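Local structure of non-toxic crystal protein (Bacillus thuringiensis, 2D42) at residues Gly177-Tyr182 / Gln195-Ile200. The protein is a non-toxic parasporal crystal protein of unknown function whose structure closely resembles the beta-pore-forming toxins of the aerolysin and epsilon-toxin type. Sequence-based numbering, arbitrary orientation.
Sequences GIIRYY and QRVNII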
loop_
_atom_site.group_PDB
_atom_site.type_symbol
_atom_site.label_atom_id
_atom_site.label_comp_id
_atom_site.label_asym_id
_atom_site.label_seq_id
_atom_site.Cartn_x
_atom_site.Cartn_y
_atom_site.Cartn_z
ATOM N N GLY A 177 -10.784 24.329 -11.259
ATOM C CA GLY A 177 -12.119 23.872 -11.577
ATOM C C GLY A 177 -12.742 24.978 -12.410
ATOM O O GLY A 177 -12.226 26.094 -12.448
ATOM N N ILE A 178 -13.832 24.675 -13.099
ATOM C CA ILE A 178 -14.513 25.676 -13.907
ATOM C C ILE A 178 -15.956 25.704 -13.442
ATOM O O ILE A 178 -16.588 24.656 -13.322
ATOM C CB ILE A 178 -14.504 25.321 -15.413
ATOM C CG1 ILE A 178 -13.069 25.292 -15.949
ATOM C CG2 ILE A 178 -15.351 26.326 -16.177
ATOM C CD1 ILE A 178 -12.324 26.604 -15.811
ATOM N N ILE A 179 -16.466 26.896 -13.168
ATOM C CA ILE A 179 -17.842 27.040 -12.730
ATOM C C ILE A 179 -18.595 28.006 -13.639
ATOM O O ILE A 179 -18.126 29.112 -13.917
ATOM C CB ILE A 179 -17.920 27.562 -11.288
ATOM C CG1 ILE A 179 -17.162 26.616 -10.348
ATOM C CG2 ILE A 179 -19.376 27.673 -10.866
ATOM C CD1 ILE A 179 -17.075 27.109 -8.909
ATOM N N ARG A 180 -19.765 27.574 -14.098
ATOM C CA ARG A 180 -20.597 28.385 -14.972
ATOM C C ARG A 180 -21.808 28.940 -14.235
ATOM O O ARG A 180 -22.575 28.194 -13.632
ATOM C CB ARG A 180 -21.069 27.551 -16.159
ATOM C CG ARG A 180 -19.943 27.066 -17.030
ATOM C CD ARG A 180 -20.455 26.342 -18.259
ATOM N NE ARG A 180 -19.475 26.446 -19.327
ATOM C CZ ARG A 180 -19.154 27.588 -19.924
ATOM N NH1 ARG A 180 -19.748 28.715 -19.561
ATOM N NH2 ARG A 180 -18.222 27.607 -20.864
ATOM N N TYR A 181 -21.969 30.255 -14.294
ATOM C CA TYR A 181 -23.089 30.941 -13.652
ATOM C C TYR A 181 -23.762 31.828 -14.686
ATOM O O TYR A 181 -23.178 32.150 -15.723
ATOM C CB TYR A 181 -22.606 31.887 -12.561
ATOM C CG TYR A 181 -21.690 31.318 -11.521
ATOM C CD1 TYR A 181 -22.195 30.606 -10.433
ATOM C CD2 TYR A 181 -20.319 31.576 -11.566
ATOM C CE1 TYR A 181 -21.357 30.176 -9.407
ATOM C CE2 TYR A 181 -19.471 31.149 -10.547
ATOM C CZ TYR A 181 -20.000 30.452 -9.470
ATOM O OH TYR A 181 -19.172 30.048 -8.448
ATOM N N TYR A 182 -24.987 32.247 -14.399
ATOM C CA TYR A 182 -25.655 33.161 -15.303
ATOM C C TYR A 182 -26.665 34.033 -14.592
ATOM O O TYR A 182 -27.195 33.677 -13.527
ATOM C CB TYR A 182 -26.333 32.427 -16.461
ATOM C CG TYR A 182 -27.420 31.467 -16.067
ATOM C CD1 TYR A 182 -27.120 30.147 -15.746
ATOM C CD2 TYR A 182 -28.756 31.866 -16.047
ATOM C CE1 TYR A 182 -28.121 29.243 -15.422
ATOM C CE2 TYR A 182 -29.773 30.965 -15.720
ATOM C CZ TYR A 182 -29.444 29.655 -15.410
ATOM O OH TYR A 182 -30.429 28.749 -15.099
ATOM N N GLN A 195 -16.206 31.270 -14.346
ATOM C CA GLN A 195 -15.150 31.475 -13.370
ATOM C C GLN A 195 -14.208 30.271 -13.285
ATOM O O GLN A 195 -14.660 29.125 -13.283
ATOM C CB GLN A 195 -15.794 31.749 -11.998
ATOM C CG GLN A 195 -14.855 31.668 -10.794
ATOM C CD GLN A 195 -15.590 31.703 -9.446
ATOM O OE1 GLN A 195 -16.568 30.980 -9.227
ATOM N NE2 GLN A 195 -15.103 32.535 -8.533
ATOM N N ARG A 196 -12.901 30.529 -13.252
ATOM C CA ARG A 196 -11.926 29.443 -13.091
ATOM C C ARG A 196 -11.456 29.586 -11.650
ATOM O O ARG A 196 -10.928 30.630 -11.275
ATOM C CB ARG A 196 -10.712 29.589 -14.014
ATOM C CG ARG A 196 -9.600 28.584 -13.693
ATOM C CD ARG A 196 -8.302 28.860 -14.457
ATOM N NE ARG A 196 -8.441 28.581 -15.877
ATOM C CZ ARG A 196 -8.341 29.495 -16.836
ATOM N NH1 ARG A 196 -8.092 30.762 -16.531
ATOM N NH2 ARG A 196 -8.509 29.142 -18.103
ATOM N N VAL A 197 -11.659 28.548 -10.845
ATOM C CA VAL A 197 -11.267 28.596 -9.442
ATOM C C VAL A 197 -10.153 27.625 -9.106
ATOM O O VAL A 197 -10.041 26.554 -9.707
ATOM C CB VAL A 197 -12.453 28.270 -8.512
ATOM C CG1 VAL A 197 -13.580 29.265 -8.741
ATOM C CG2 VAL A 197 -12.937 26.841 -8.764
ATOM N N ASN A 198 -9.333 28.007 -8.135
ATOM C CA ASN A 198 -8.243 27.162 -7.692
ATOM C C ASN A 198 -8.890 26.196 -6.697
ATOM O O ASN A 198 -9.669 26.617 -5.835
ATOM C CB ASN A 198 -7.182 28.008 -6.993
ATOM C CG ASN A 198 -5.887 27.254 -6.767
ATOM O OD1 ASN A 198 -5.888 26.072 -6.414
ATOM N ND2 ASN A 198 -4.771 27.945 -6.954
ATOM N N ILE A 199 -8.584 24.908 -6.815
ATOM C CA ILE A 199 -9.171 23.928 -5.907
ATOM C C ILE A 199 -8.833 24.219 -4.441
ATOM O O ILE A 199 -9.591 23.852 -3.546
ATOM C CB ILE A 199 -8.729 22.485 -6.267
ATOM C CG1 ILE A 199 -9.582 21.470 -5.492
ATOM C CG2 ILE A 199 -7.245 22.282 -5.936
ATOM C CD1 ILE A 199 -11.079 21.539 -5.812
ATOM N N ILE A 200 -7.712 24.890 -4.184
ATOM C CA ILE A 200 -7.349 25.189 -2.798
ATOM C C ILE A 200 -8.303 26.209 -2.182
ATOM O O ILE A 200 -8.566 26.180 -0.977
ATOM C CB ILE A 200 -5.894 25.718 -2.675
ATOM C CG1 ILE A 200 -5.774 27.109 -3.299
ATOM C CG2 ILE A 200 -4.927 24.735 -3.341
ATOM C CD1 ILE A 200 -4.404 27.740 -3.113
#
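An antiparallel beta hairpin, made by strands 150-185 and 189-198, pairs Gly177 to Ile179 with Gln195 to Val197. The contact lies toward one end of the elongated, mostly beta chain. Four backbone hydrogen bonds join segments 177-182 and 195-200. Gly177 and Val197 form one hydrogen-bonded pair, with Gly177 N to Val197 O at 2.8 Å. Ile179 and Gln195 form the other; Gln195 N to Ile179 O is 2.9 Å and almost straight at 177°. Between them Ile178 and Arg196 are a non-hydrogen-bonded pair.

On their face of the sheet, Ile178 and Arg196 lie alongside each other. Ile178 CD1 rests 3.8 Å from Arg196 CB, so the aliphatic base of the arginine does the packing. The guanidinium has its salt bridge with Asp30. The other face carries Ile179, Gln195 and Val197. The Ile179 side chain crosses that of Val197 at about a right angle, with Ile179 CD1 4.1 Å from Val197 CG1. Leu9 of helix 5-19 touches both side chains.

The strand ends at Asn198, and helix 199-206 follows. Asn198 is its N-cap; its OD1 accepts from Ile200 N.

Gln195 CG lies opposite the backbone N (chi1 166°) and the chain runs on extended, which carries the amide to the Tyr181 ring. The ring and amide planes are 57° apart. Gln195 OE1 sits at the ring edge and accepts from Tyr181 OH at 2.9 Å.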